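PDB 4Q0S: L-Ribose isomerase from Acinetobacter, which catalyses the isomerisation of L-ribose, probably to L-ribulose, in a metal-binding active site inside a cupin barrel. Local coordinates for residues P115-H118 against T123-Y126; V182-R185 against K190-M193; Y58-N63 against E69-M74; G64-E69 against D208-V213; S159-G164 against S173-L178. One frame throughout, in Å; residues are numbered along the deposited sequence.

How the contacts relate
Contact 3 closes the first loop, tying the helical turn at 60-63 to the lead-in of strand 73-82. Contact 4 starts inside that loop and crosses it, the two sharing Glu-69, and does not close until 208-213, at the start of strand 211-217. Three short loops follow in series within this long span. Contact 1 links strands 113-118 and 124-130 of the two sheets through the cobalt, contact 5 closes part of the long excursion between strands 132-137 and 180-185, and contact 2 packs strand 180-185 against strand 191-193. Contacts 1 and 2 meet where strands 124-130 and 191-193 run side by side, while Pro-116 of contact 1 packs on contact 5.

Contact 1. Residues P115-H118 against T123-Y126; sequences PPHH and TESY. With CO (cobalt (II) ion), chain B; RB0 (D-ribitol), chain C.
His-117 and Glu-124 meet through the cobalt ion they both bind, with no direct hydrogen bond between them. His-117 NE2 lies 2.3 Å from the metal and Glu-124 OE2 1.9 Å. Ribitol occupies two further positions, its O4 at 2.1 Å and its O5 at 2.2 Å from cobalt, so that the sugar alcohol chelates the ion; His-119 and His-199 complete the shell. Glu-124 uses its other oxygen differently, OE1 standing 2.7 Å from ribitol O5. In the second shell, Pro-115 O accepts from the other ring nitrogen: His-117 ND1 donates to it at 2.6 Å with an N-H...O angle of 160°, nearly in the ring plane, which fixes the ring's rotation. With CG between the backbone N and the carbonyl carbon (chi1 67°), the imidazole reaches the metal although its bond to CB does not point at 123-126. Tyr-126 OH donates to Glu-124 OE1 at 2.7 Å, meeting that oxygen nearly along its C-O bond, which holds the carboxylate in place. The spacing of His-117, His-119 and Glu-124 is that of the first cupin motif, and the ribitol marks where an open-chain sugar would probably bind. Strand 113-118 lies between strands 199-202 and 244-245 of one sheet, whereas strand 124-130 lies between strands 211-217 and 191-193 of the facing one.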
# COMPACT_ATOMS: atom_id res chain seq x y z
N PRO A 115 14.93 20.09 12.77
CA PRO A 115 15.11 21.28 13.61
C PRO A 115 14.43 22.61 13.26
O PRO A 115 14.08 22.88 12.11
CB PRO A 115 16.63 21.41 13.67
CG PRO A 115 17.04 20.98 12.31
CD PRO A 115 16.19 19.74 12.09
N PRO A 116 14.22 23.46 14.28
CA PRO A 116 13.59 24.77 14.10
C PRO A 116 14.24 25.58 13.00
O PRO A 116 15.47 25.75 12.97
CB PRO A 116 13.78 25.42 15.47
CG PRO A 116 13.61 24.27 16.40
CD PRO A 116 14.44 23.18 15.71
N HIS A 117 13.42 26.08 12.08
CA HIS A 117 13.92 26.89 10.98
C HIS A 117 12.73 27.53 10.28
O HIS A 117 11.58 27.21 10.58
CB HIS A 117 14.70 26.03 9.98
CG HIS A 117 13.85 25.04 9.25
ND1 HIS A 117 13.32 23.92 9.86
CD2 HIS A 117 13.40 25.03 7.97
CE1 HIS A 117 12.57 23.26 8.98
NE2 HIS A 117 12.61 23.91 7.83
N HIS A 118 13.02 28.45 9.37
CA HIS A 118 11.96 29.08 8.60
C HIS A 118 12.50 29.40 7.23
O HIS A 118 13.72 29.45 7.04
CB HIS A 118 11.42 30.35 9.30
CG HIS A 118 12.28 31.56 9.12
ND1 HIS A 118 13.39 31.80 9.90
CD2 HIS A 118 12.19 32.60 8.27
CE1 HIS A 118 13.94 32.95 9.53
NE2 HIS A 118 13.23 33.45 8.54
N THR A 123 6.94 27.84 0.92
CA THR A 123 5.73 27.50 1.65
C THR A 123 5.60 25.97 1.50
O THR A 123 5.71 25.44 0.39
CB THR A 123 4.49 28.19 1.05
OG1 THR A 123 4.49 29.58 1.40
CG2 THR A 123 3.21 27.53 1.56
N GLU A 124 5.36 25.28 2.61
CA GLU A 124 5.24 23.82 2.62
C GLU A 124 3.83 23.33 2.97
O GLU A 124 3.00 24.09 3.48
CB GLU A 124 6.21 23.22 3.65
CG GLU A 124 7.66 23.68 3.51
CD GLU A 124 8.53 23.29 4.72
OE1 GLU A 124 8.02 22.63 5.65
OE2 GLU A 124 9.71 23.66 4.74
N SER A 125 3.59 22.05 2.69
CA SER A 125 2.33 21.39 3.01
C SER A 125 2.74 19.97 3.41
O SER A 125 3.67 19.40 2.81
CB SER A 125 1.38 21.35 1.81
OG SER A 125 1.78 20.37 0.86
N TYR A 126 2.09 19.41 4.42
CA TYR A 126 2.43 18.07 4.89
C TYR A 126 1.32 17.05 4.75
O TYR A 126 0.15 17.35 4.98
CB TYR A 126 2.84 18.10 6.37
CG TYR A 126 3.81 19.19 6.74
CD1 TYR A 126 5.00 19.35 6.04
CD2 TYR A 126 3.54 20.05 7.80
CE1 TYR A 126 5.91 20.35 6.39
CE2 TYR A 126 4.43 21.06 8.16
CZ TYR A 126 5.61 21.20 7.45
OH TYR A 126 6.49 22.21 7.78
CO CO B . 10.96 23.74 6.23
C1 RB0 C . 14.49 20.57 5.91
O1 RB0 C . 15.91 20.54 5.92
C2 RB0 C . 14.00 20.59 4.46
O2 RB0 C . 14.26 21.87 3.88
C3 RB0 C . 12.50 20.25 4.40
O3 RB0 C . 12.11 20.05 3.04
C4 RB0 C . 11.61 21.32 5.03
O4 RB0 C . 12.30 22.56 5.10
C5 RB0 C . 11.18 20.89 6.43
O5 RB0 C . 10.22 21.81 6.96

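Contact 2. Residues V182-R185 against K190-M193; sequences VRLR and KFVM. With RB0 (D-ribitol), chain D.
Next to the contact of Phe-191 with Val-182 and Leu-184, the O4 hydroxyl of a second ribitol is held by the backbone of the 190-193 segment. Val-192 N donates to ribitol O4 at 2.8 Å with an almost straight N-H...O angle of 169°, and the same hydroxyl makes a weak bond to Lys-190 O at 3.5 Å. The neighbouring hydroxyl, ribitol O5, donates to Val-192 O at 2.6 Å, so one peptide unit on each side of Val-192 takes part. Ribitol C5 lies over one face of the Phe-191 ring, 3.7 Å above its plane and displaced toward the rim. Across the contact, Leu-184 comes in at about a right angle to Phe-191, its CD1 resting 3.6 Å from Phe-191 CB while its other methyl, CD2, reaches CD1 of the ring. Val-182 and Phe-191 point at each other from opposite directions, with Val-182 CG1 3.8 Å from Phe-191 CZ. Phe-191 holds CG anti to the backbone N (chi1 -166°), which swings the ring across to strand 180-185, an outermost strand of the other barrel sheet. Met-155 also packs on Phe-191, and Tyr-126 of the adjacent strand lies against both Phe-191 and Leu-184. The side chains that meet between 182-185 and 190-193 are thus apolar, while the ribitol, remote from the cobalt, is bound through main-chain polar groups and an aromatic face.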
# COMPACT_ATOMS: atom_id res chain seq x y z
N VAL A 182 0.71 20.83 16.81
CA VAL A 182 -0.34 20.06 16.16
C VAL A 182 0.22 18.68 15.87
O VAL A 182 1.40 18.54 15.53
CB VAL A 182 -0.83 20.74 14.85
CG1 VAL A 182 0.29 20.77 13.81
CG2 VAL A 182 -2.03 20.01 14.31
N ARG A 183 -0.61 17.66 16.03
CA ARG A 183 -0.20 16.29 15.76
C ARG A 183 -0.96 15.84 14.52
O ARG A 183 -2.19 15.78 14.53
CB ARG A 183 -0.51 15.40 16.96
CG ARG A 183 0.09 14.00 16.86
CD ARG A 183 0.38 13.44 18.25
NE ARG A 183 0.83 12.05 18.19
CZ ARG A 183 1.38 11.40 19.21
NH1 ARG A 183 1.55 12.01 20.38
NH2 ARG A 183 1.73 10.12 19.07
N LEU A 184 -0.23 15.53 13.45
CA LEU A 184 -0.83 15.12 12.19
C LEU A 184 -0.74 13.61 11.99
O LEU A 184 0.24 12.98 12.38
CB LEU A 184 -0.12 15.81 11.02
CG LEU A 184 -0.07 17.34 11.04
CD1 LEU A 184 0.74 17.85 9.85
CD2 LEU A 184 -1.49 17.91 11.02
N ARG A 185 -1.78 13.05 11.37
CA ARG A 185 -1.85 11.61 11.10
C ARG A 185 -2.22 11.33 9.66
O ARG A 185 -2.66 12.22 8.93
CB ARG A 185 -2.88 10.96 12.03
CG ARG A 185 -2.45 10.86 13.48
CD ARG A 185 -3.57 10.30 14.34
NE ARG A 185 -4.47 11.35 14.79
CZ ARG A 185 -4.19 12.17 15.80
NH1 ARG A 185 -3.05 12.04 16.47
NH2 ARG A 185 -5.05 13.13 16.14
N LYS A 190 -4.53 18.10 4.29
CA LYS A 190 -3.16 18.56 4.03
C LYS A 190 -2.89 19.73 4.97
O LYS A 190 -3.77 20.56 5.20
CB LYS A 190 -3.03 19.02 2.58
CG LYS A 190 -3.00 17.89 1.56
CD LYS A 190 -1.58 17.39 1.34
CE LYS A 190 -1.49 16.46 0.14
NZ LYS A 190 -0.09 16.04 -0.14
N PHE A 191 -1.68 19.81 5.51
CA PHE A 191 -1.32 20.88 6.44
C PHE A 191 -0.34 21.87 5.82
O PHE A 191 0.77 21.49 5.42
CB PHE A 191 -0.69 20.30 7.70
CG PHE A 191 -0.60 21.28 8.83
CD1 PHE A 191 -1.64 21.38 9.76
CD2 PHE A 191 0.50 22.14 8.96
CE1 PHE A 191 -1.58 22.31 10.81
CE2 PHE A 191 0.56 23.07 9.99
CZ PHE A 191 -0.47 23.16 10.91
N VAL A 192 -0.74 23.14 5.77
CA VAL A 192 0.09 24.18 5.17
C VAL A 192 0.97 24.96 6.16
O VAL A 192 0.51 25.46 7.18
CB VAL A 192 -0.79 25.21 4.41
CG1 VAL A 192 0.07 26.36 3.88
CG2 VAL A 192 -1.50 24.52 3.26
N MET A 193 2.25 25.04 5.84
CA MET A 193 3.20 25.79 6.65
C MET A 193 3.64 26.94 5.76
O MET A 193 4.49 26.76 4.88
CB MET A 193 4.40 24.92 7.03
CG MET A 193 5.45 25.63 7.90
SD MET A 193 4.76 26.24 9.47
CE MET A 193 4.20 24.69 10.25
C1 RB0 D . -6.59 23.16 7.12
O1 RB0 D . -7.48 22.25 6.50
C2 RB0 D . -5.46 22.39 7.77
O2 RB0 D . -6.01 21.43 8.66
C3 RB0 D . -4.54 23.34 8.54
O3 RB0 D . -5.26 23.99 9.57
C4 RB0 D . -3.86 24.38 7.65
O4 RB0 D . -3.34 23.75 6.48
C5 RB0 D . -2.73 25.05 8.43
O5 RB0 D . -2.03 25.95 7.59

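Contact 3. Residues Y58-N63 against E69-M74; sequences YDAFKN and EPYEAM
The short helical turn at 60-63 packs on the extended segment that leads into strand 73-82, Ala-60 against Tyr-71. Tyr-71 holds CG anti to the carbonyl carbon (chi1 -78°), which lays the ring on Ala-60. Ala-60 CA sits over one face of the phenol ring, 3.7 Å from its centroid and 16° off the normal, a CH-pi contact. Ala-60 CB adds an apolar touch to Tyr-71 CG at 3.6 Å, and the Asp-59 carbonyl carbon lies over the same face. Asp-59 CB reaches the hydroxyl end of the ring, while its carboxylate turns to the backbone N of Arg-14. Further on, Asn-63 crosses Glu-69 at about a right angle. Asn-63 ND2 donates to Glu-69 OE1 at 3.1 Å on the syn side, 34° out of the carboxylate plane; the bond to OE2 is weak. A water accepts from Asn-63 N at 3.0 Å and lies 2.6 Å from both Asp-59 O and Glu-69 OE1. Ser-67 OG lies beside OE1 as well. A phenol face thus lies against the backbone at Asp-59 and Ala-60, where the turn begins, while the Glu-69 carboxylate, shared by amide, hydroxyl and water, holds the Asn-63 end through polar bonds.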
# COMPACT_ATOMS: atom_id res chain seq x y z
N TYR A 58 25.72 14.03 15.32
CA TYR A 58 26.19 12.74 14.87
C TYR A 58 26.10 11.73 16.00
O TYR A 58 26.10 10.52 15.77
CB TYR A 58 27.61 12.85 14.34
CG TYR A 58 27.66 13.41 12.94
CD1 TYR A 58 27.44 12.58 11.84
CD2 TYR A 58 27.86 14.77 12.71
CE1 TYR A 58 27.41 13.09 10.55
CE2 TYR A 58 27.83 15.29 11.42
CZ TYR A 58 27.61 14.45 10.34
OH TYR A 58 27.54 14.97 9.07
N ASP A 59 26.02 12.22 17.23
CA ASP A 59 25.91 11.33 18.38
C ASP A 59 24.61 10.53 18.31
O ASP A 59 24.37 9.66 19.14
CB ASP A 59 25.96 12.10 19.70
CG ASP A 59 27.39 12.37 20.17
OD1 ASP A 59 28.27 11.52 19.93
OD2 ASP A 59 27.62 13.43 20.79
N ALA A 60 23.77 10.85 17.33
CA ALA A 60 22.53 10.12 17.18
C ALA A 60 22.90 8.68 16.84
O ALA A 60 22.16 7.75 17.15
CB ALA A 60 21.69 10.73 16.06
N PHE A 61 24.06 8.51 16.22
CA PHE A 61 24.52 7.20 15.81
C PHE A 61 25.35 6.43 16.84
O PHE A 61 25.99 5.43 16.51
CB PHE A 61 25.24 7.31 14.47
CG PHE A 61 24.30 7.61 13.33
CD1 PHE A 61 23.59 6.58 12.72
CD2 PHE A 61 24.06 8.92 12.93
CE1 PHE A 61 22.64 6.86 11.73
CE2 PHE A 61 23.12 9.21 11.94
CZ PHE A 61 22.40 8.18 11.34
N LYS A 62 25.35 6.90 18.08
CA LYS A 62 26.06 6.20 19.14
C LYS A 62 25.16 5.02 19.52
O LYS A 62 25.62 3.89 19.66
CB LYS A 62 26.28 7.09 20.37
CG LYS A 62 27.61 7.83 20.37
CD LYS A 62 27.89 8.48 21.72
CE LYS A 62 29.28 9.10 21.76
NZ LYS A 62 29.59 9.77 23.06
N ASN A 63 23.87 5.30 19.68
CA ASN A 63 22.91 4.25 20.01
C ASN A 63 22.02 3.91 18.82
O ASN A 63 21.29 2.91 18.84
CB ASN A 63 22.08 4.66 21.22
CG ASN A 63 22.92 4.72 22.49
OD1 ASN A 63 23.73 3.84 22.75
ND2 ASN A 63 22.72 5.78 23.28
N GLU A 69 16.20 8.46 21.18
CA GLU A 69 16.82 9.66 21.73
C GLU A 69 16.58 10.91 20.88
O GLU A 69 16.46 10.83 19.66
CB GLU A 69 18.32 9.44 21.89
CG GLU A 69 18.67 8.28 22.81
CD GLU A 69 20.15 8.00 22.85
OE1 GLU A 69 20.73 7.67 21.79
OE2 GLU A 69 20.75 8.10 23.94
N PRO A 70 16.51 12.08 21.53
CA PRO A 70 16.28 13.34 20.83
C PRO A 70 17.50 13.92 20.12
O PRO A 70 18.42 14.45 20.75
CB PRO A 70 15.77 14.27 21.94
CG PRO A 70 16.52 13.77 23.15
CD PRO A 70 16.41 12.26 23.00
N TYR A 71 17.51 13.79 18.79
CA TYR A 71 18.58 14.32 17.97
C TYR A 71 17.95 14.94 16.73
O TYR A 71 16.80 14.65 16.40
CB TYR A 71 19.57 13.22 17.58
CG TYR A 71 20.52 12.84 18.70
CD1 TYR A 71 21.64 13.64 18.97
CD2 TYR A 71 20.28 11.73 19.50
CE1 TYR A 71 22.50 13.33 20.03
CE2 TYR A 71 21.14 11.41 20.56
CZ TYR A 71 22.24 12.22 20.82
OH TYR A 71 23.08 11.92 21.87
N GLU A 72 18.70 15.82 16.06
CA GLU A 72 18.19 16.47 14.87
C GLU A 72 18.86 15.87 13.64
O GLU A 72 20.01 16.19 13.30
CB GLU A 72 18.41 17.99 14.97
CG GLU A 72 17.85 18.53 16.30
CD GLU A 72 17.93 20.04 16.47
OE1 GLU A 72 18.81 20.68 15.86
OE2 GLU A 72 17.11 20.58 17.24
N ALA A 73 18.12 14.98 12.98
CA ALA A 73 18.58 14.27 11.80
C ALA A 73 17.36 13.68 11.10
O ALA A 73 16.36 13.34 11.74
CB ALA A 73 19.55 13.17 12.20
N MET A 74 17.45 13.54 9.78
CA MET A 74 16.33 13.01 9.02
C MET A 74 16.79 12.62 7.63
O MET A 74 17.93 12.90 7.23
CB MET A 74 15.26 14.08 8.87
CG MET A 74 15.69 15.18 7.90
SD MET A 74 14.64 16.63 7.93
CE MET A 74 13.12 15.91 7.27
O HOH W 1 22.80 8.00 20.32
O HOH W 2 24.78 13.81 22.63

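Contact 4. Residues G64-E69 against D208-V213; sequences GMWSGE and DVPLVV
The indole of Trp-66 meets the 208-210 backbone edge-on, with the far corner of its six-membered ring leading. Trp-66 CH2 lies 3.4 Å from Asp-208 O and 4.0 Å from Val-209 CA, both near the ring plane. Pro-210 comes in obliquely, its CG 3.9 Å from Trp-66 CZ2, and His-109 adds an edge-to-face ring contact. Trp-66 carries CG anti to the carbonyl carbon (chi1 -78°), and from there the long ring system spans the distance to 208-210, where the two backbones themselves stay well apart. The loop that presents it is tightly folded. Gly-64 ends the preceding helical turn with a positive phi of 93° and starts a type I beta turn to Ser-67, in which Ser-67 N donates to Gly-64 O at 3.1 Å. An ST turn begins at that same serine, Ser-67 OG accepting from Glu-69 N at 3.1 Å with an N-H...O angle of 164°. On the other segment, the chain passes through Pro-210 into strand 211-217 of the six-stranded sheet, and Leu-32 of helix 19-35 packs on the same proline. The third subunit borders this contact: its Glu-28 is hydrogen-bonded to Trp-66 NE1, its Lys-34 forms a salt bridge with Asp-208, and its Ala-31 touches Pro-210. The contact within the chain is thus one of van der Waals packing, an aromatic C-H edge set against a carbonyl oxygen and a proline ring, while the stronger polar bonds of the Trp-66 and Asp-208 side chains are made across the subunit interface.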
# COMPACT_ATOMS: atom_id res chain seq x y z
N GLY A 64 22.08 4.73 17.77
CA GLY A 64 21.30 4.46 16.58
C GLY A 64 19.92 5.08 16.44
O GLY A 64 19.34 5.60 17.39
N MET A 65 19.40 5.00 15.22
CA MET A 65 18.10 5.56 14.87
C MET A 65 16.88 4.93 15.56
O MET A 65 15.77 5.43 15.42
CB MET A 65 17.93 5.52 13.36
CG MET A 65 18.74 6.58 12.62
SD MET A 65 18.19 8.27 13.05
CE MET A 65 19.70 8.92 13.73
N TRP A 66 17.07 3.84 16.29
CA TRP A 66 15.95 3.24 17.00
C TRP A 66 16.09 3.41 18.51
O TRP A 66 15.34 2.81 19.28
CB TRP A 66 15.77 1.76 16.64
CG TRP A 66 15.09 1.59 15.30
CD1 TRP A 66 15.69 1.52 14.08
CD2 TRP A 66 13.68 1.62 15.05
NE1 TRP A 66 14.75 1.52 13.08
CE2 TRP A 66 13.50 1.58 13.65
CE3 TRP A 66 12.54 1.68 15.87
CZ2 TRP A 66 12.23 1.60 13.05
CZ3 TRP A 66 11.28 1.71 15.27
CH2 TRP A 66 11.14 1.67 13.88
N SER A 67 17.05 4.23 18.93
CA SER A 67 17.26 4.47 20.35
C SER A 67 16.10 5.29 20.93
O SER A 67 15.74 5.13 22.09
CB SER A 67 18.58 5.20 20.59
OG SER A 67 18.49 6.57 20.23
N GLY A 68 15.51 6.15 20.10
CA GLY A 68 14.40 6.97 20.55
C GLY A 68 14.89 8.29 21.13
O GLY A 68 14.09 9.16 21.50
N GLU A 69 16.20 8.46 21.18
CA GLU A 69 16.82 9.66 21.73
C GLU A 69 16.58 10.91 20.88
O GLU A 69 16.46 10.83 19.66
CB GLU A 69 18.32 9.44 21.89
CG GLU A 69 18.67 8.28 22.81
CD GLU A 69 20.15 8.00 22.85
OE1 GLU A 69 20.73 7.67 21.79
OE2 GLU A 69 20.75 8.10 23.94
N ASP A 208 6.32 2.94 16.84
CA ASP A 208 6.81 1.63 16.41
C ASP A 208 7.29 1.72 14.97
O ASP A 208 7.87 0.77 14.45
CB ASP A 208 5.69 0.61 16.52
CG ASP A 208 4.41 1.09 15.87
OD1 ASP A 208 3.90 2.16 16.28
OD2 ASP A 208 3.92 0.41 14.94
N VAL A 209 7.03 2.85 14.31
CA VAL A 209 7.47 3.02 12.93
C VAL A 209 8.06 4.41 12.73
O VAL A 209 7.79 5.33 13.49
CB VAL A 209 6.30 2.85 11.92
CG1 VAL A 209 5.71 1.46 12.02
CG2 VAL A 209 5.23 3.91 12.14
N PRO A 210 8.90 4.56 11.70
CA PRO A 210 9.48 5.88 11.46
C PRO A 210 8.36 6.78 10.94
O PRO A 210 7.39 6.29 10.37
CB PRO A 210 10.52 5.62 10.36
CG PRO A 210 10.78 4.14 10.44
CD PRO A 210 9.42 3.57 10.74
N LEU A 211 8.48 8.08 11.17
CA LEU A 211 7.49 9.00 10.65
C LEU A 211 7.84 9.16 9.17
O LEU A 211 8.99 9.42 8.82
CB LEU A 211 7.60 10.37 11.34
CG LEU A 211 6.97 11.53 10.57
CD1 LEU A 211 5.48 11.25 10.38
CD2 LEU A 211 7.19 12.85 11.33
N VAL A 212 6.86 8.99 8.30
CA VAL A 212 7.08 9.15 6.87
C VAL A 212 6.09 10.21 6.42
O VAL A 212 4.88 10.06 6.58
CB VAL A 212 6.83 7.83 6.09
CG1 VAL A 212 7.17 8.03 4.60
CG2 VAL A 212 7.69 6.72 6.66
N VAL A 213 6.62 11.30 5.85
CA VAL A 213 5.77 12.40 5.42
C VAL A 213 6.07 12.84 4.00
O VAL A 213 7.22 12.96 3.59
CB VAL A 213 5.95 13.64 6.34
CG1 VAL A 213 4.98 14.76 5.92
CG2 VAL A 213 5.72 13.25 7.78

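Contact 5. Residues S159-G164 against S173-L178; sequences SPWPEG and SSYEKL
Tyr-175, which closes the helix-like residues 173-175, is the first of the second segment to meet Trp-161. Its CB lies 3.8 Å from Trp-161 CH2, close to the plane of the indole, and the two side chains cross at about a right angle. The phenol extends away from the tryptophan to pack on Pro-116 and Ala-200, its hydroxyl hydrogen-bonded to Glu-72. From Tyr-175 the chain makes a type I beta turn to Leu-178, with Glu-176 and Lys-177 at its exposed corners and Leu-178 N donating to Tyr-175 O at 2.9 Å. Both segments belong to the long excursion between strands 132-137 and 180-185 of the cupin barrel, which here folds back on itself. Leu-178 sends its side chain to Pro-116 and Ala-200, whereas its carbonyl points to the N-H edge of the indole. Trp-161 NE1 donates to Leu-178 O at 2.6 Å with a bent N-H...O angle of 146°, the oxygen 11° out of the ring plane and the nitrogen in the carbonyl plane. Trp-161 carries CG anti to the carbonyl carbon (chi1 -78°), from where the N-H edge can reach Leu-178. The same indole meets Phe-136 and packs on Tyr-181.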
# COMPACT_ATOMS: atom_id res chain seq x y z
N SER A 159 -2.52 24.19 19.10
CA SER A 159 -2.63 23.91 20.52
C SER A 159 -1.29 24.06 21.23
O SER A 159 -0.24 24.19 20.60
CB SER A 159 -3.11 22.47 20.72
OG SER A 159 -4.26 22.19 19.94
N PRO A 160 -1.32 24.08 22.57
CA PRO A 160 -0.04 24.21 23.27
C PRO A 160 0.67 22.87 23.15
O PRO A 160 0.07 21.87 22.74
CB PRO A 160 -0.47 24.49 24.71
CG PRO A 160 -1.79 23.79 24.82
CD PRO A 160 -2.45 24.14 23.50
N TRP A 161 1.95 22.85 23.49
CA TRP A 161 2.72 21.62 23.43
C TRP A 161 2.21 20.64 24.46
O TRP A 161 1.74 21.03 25.53
CB TRP A 161 4.18 21.90 23.77
CG TRP A 161 5.01 22.50 22.71
CD1 TRP A 161 4.64 23.44 21.80
CD2 TRP A 161 6.41 22.29 22.53
NE1 TRP A 161 5.73 23.84 21.06
CE2 TRP A 161 6.83 23.14 21.49
CE3 TRP A 161 7.36 21.45 23.15
CZ2 TRP A 161 8.16 23.19 21.05
CZ3 TRP A 161 8.67 21.50 22.72
CH2 TRP A 161 9.06 22.37 21.68
N PRO A 162 2.28 19.34 24.14
CA PRO A 162 1.82 18.37 25.14
C PRO A 162 3.01 18.35 26.11
O PRO A 162 4.07 18.90 25.80
CB PRO A 162 1.69 17.08 24.34
CG PRO A 162 2.77 17.22 23.30
CD PRO A 162 2.61 18.67 22.87
N GLU A 163 2.85 17.74 27.28
CA GLU A 163 3.96 17.70 28.22
C GLU A 163 4.96 16.58 27.94
O GLU A 163 4.63 15.58 27.30
CB GLU A 163 3.43 17.52 29.64
CG GLU A 163 2.62 18.69 30.16
CD GLU A 163 2.24 18.50 31.61
OE1 GLU A 163 1.57 17.49 31.91
OE2 GLU A 163 2.61 19.37 32.43
N GLY A 164 6.19 16.77 28.42
CA GLY A 164 7.22 15.77 28.26
C GLY A 164 7.89 15.62 26.91
O GLY A 164 8.27 14.51 26.54
N SER A 173 16.67 25.70 23.57
CA SER A 173 16.25 27.07 23.35
C SER A 173 15.85 27.41 21.91
O SER A 173 15.12 28.36 21.68
CB SER A 173 17.34 28.04 23.81
OG SER A 173 18.51 27.91 23.03
N SER A 174 16.33 26.63 20.95
CA SER A 174 15.99 26.90 19.56
C SER A 174 14.50 26.69 19.30
O SER A 174 13.95 27.17 18.31
CB SER A 174 16.81 26.01 18.62
OG SER A 174 16.45 24.65 18.74
N TYR A 175 13.84 25.98 20.22
CA TYR A 175 12.41 25.68 20.08
C TYR A 175 11.48 26.65 20.81
O TYR A 175 10.27 26.62 20.60
CB TYR A 175 12.13 24.26 20.59
CG TYR A 175 12.77 23.16 19.77
CD1 TYR A 175 14.14 22.89 19.86
CD2 TYR A 175 12.00 22.39 18.89
CE1 TYR A 175 14.72 21.89 19.09
CE2 TYR A 175 12.58 21.38 18.12
CZ TYR A 175 13.94 21.13 18.22
OH TYR A 175 14.51 20.15 17.44
N GLU A 176 12.06 27.51 21.65
CA GLU A 176 11.32 28.49 22.45
C GLU A 176 10.15 29.18 21.76
O GLU A 176 9.04 29.19 22.29
CB GLU A 176 12.27 29.56 22.97
CG GLU A 176 12.99 29.20 24.26
CD GLU A 176 12.02 28.98 25.41
OE1 GLU A 176 11.59 27.82 25.60
OE2 GLU A 176 11.69 29.96 26.11
N LYS A 177 10.39 29.76 20.60
CA LYS A 177 9.36 30.49 19.87
C LYS A 177 8.33 29.64 19.11
O LYS A 177 7.33 30.17 18.62
CB LYS A 177 10.01 31.47 18.88
CG LYS A 177 10.65 32.69 19.52
CD LYS A 177 11.29 33.57 18.46
CE LYS A 177 11.54 34.98 18.95
NZ LYS A 177 12.48 35.04 20.11
N LEU A 178 8.58 28.34 18.99
CA LEU A 178 7.66 27.47 18.28
C LEU A 178 6.65 26.92 19.28
O LEU A 178 6.58 25.71 19.53
CB LEU A 178 8.42 26.32 17.60
CG LEU A 178 9.33 26.76 16.45
CD1 LEU A 178 10.44 27.68 16.96
CD2 LEU A 178 9.93 25.53 15.77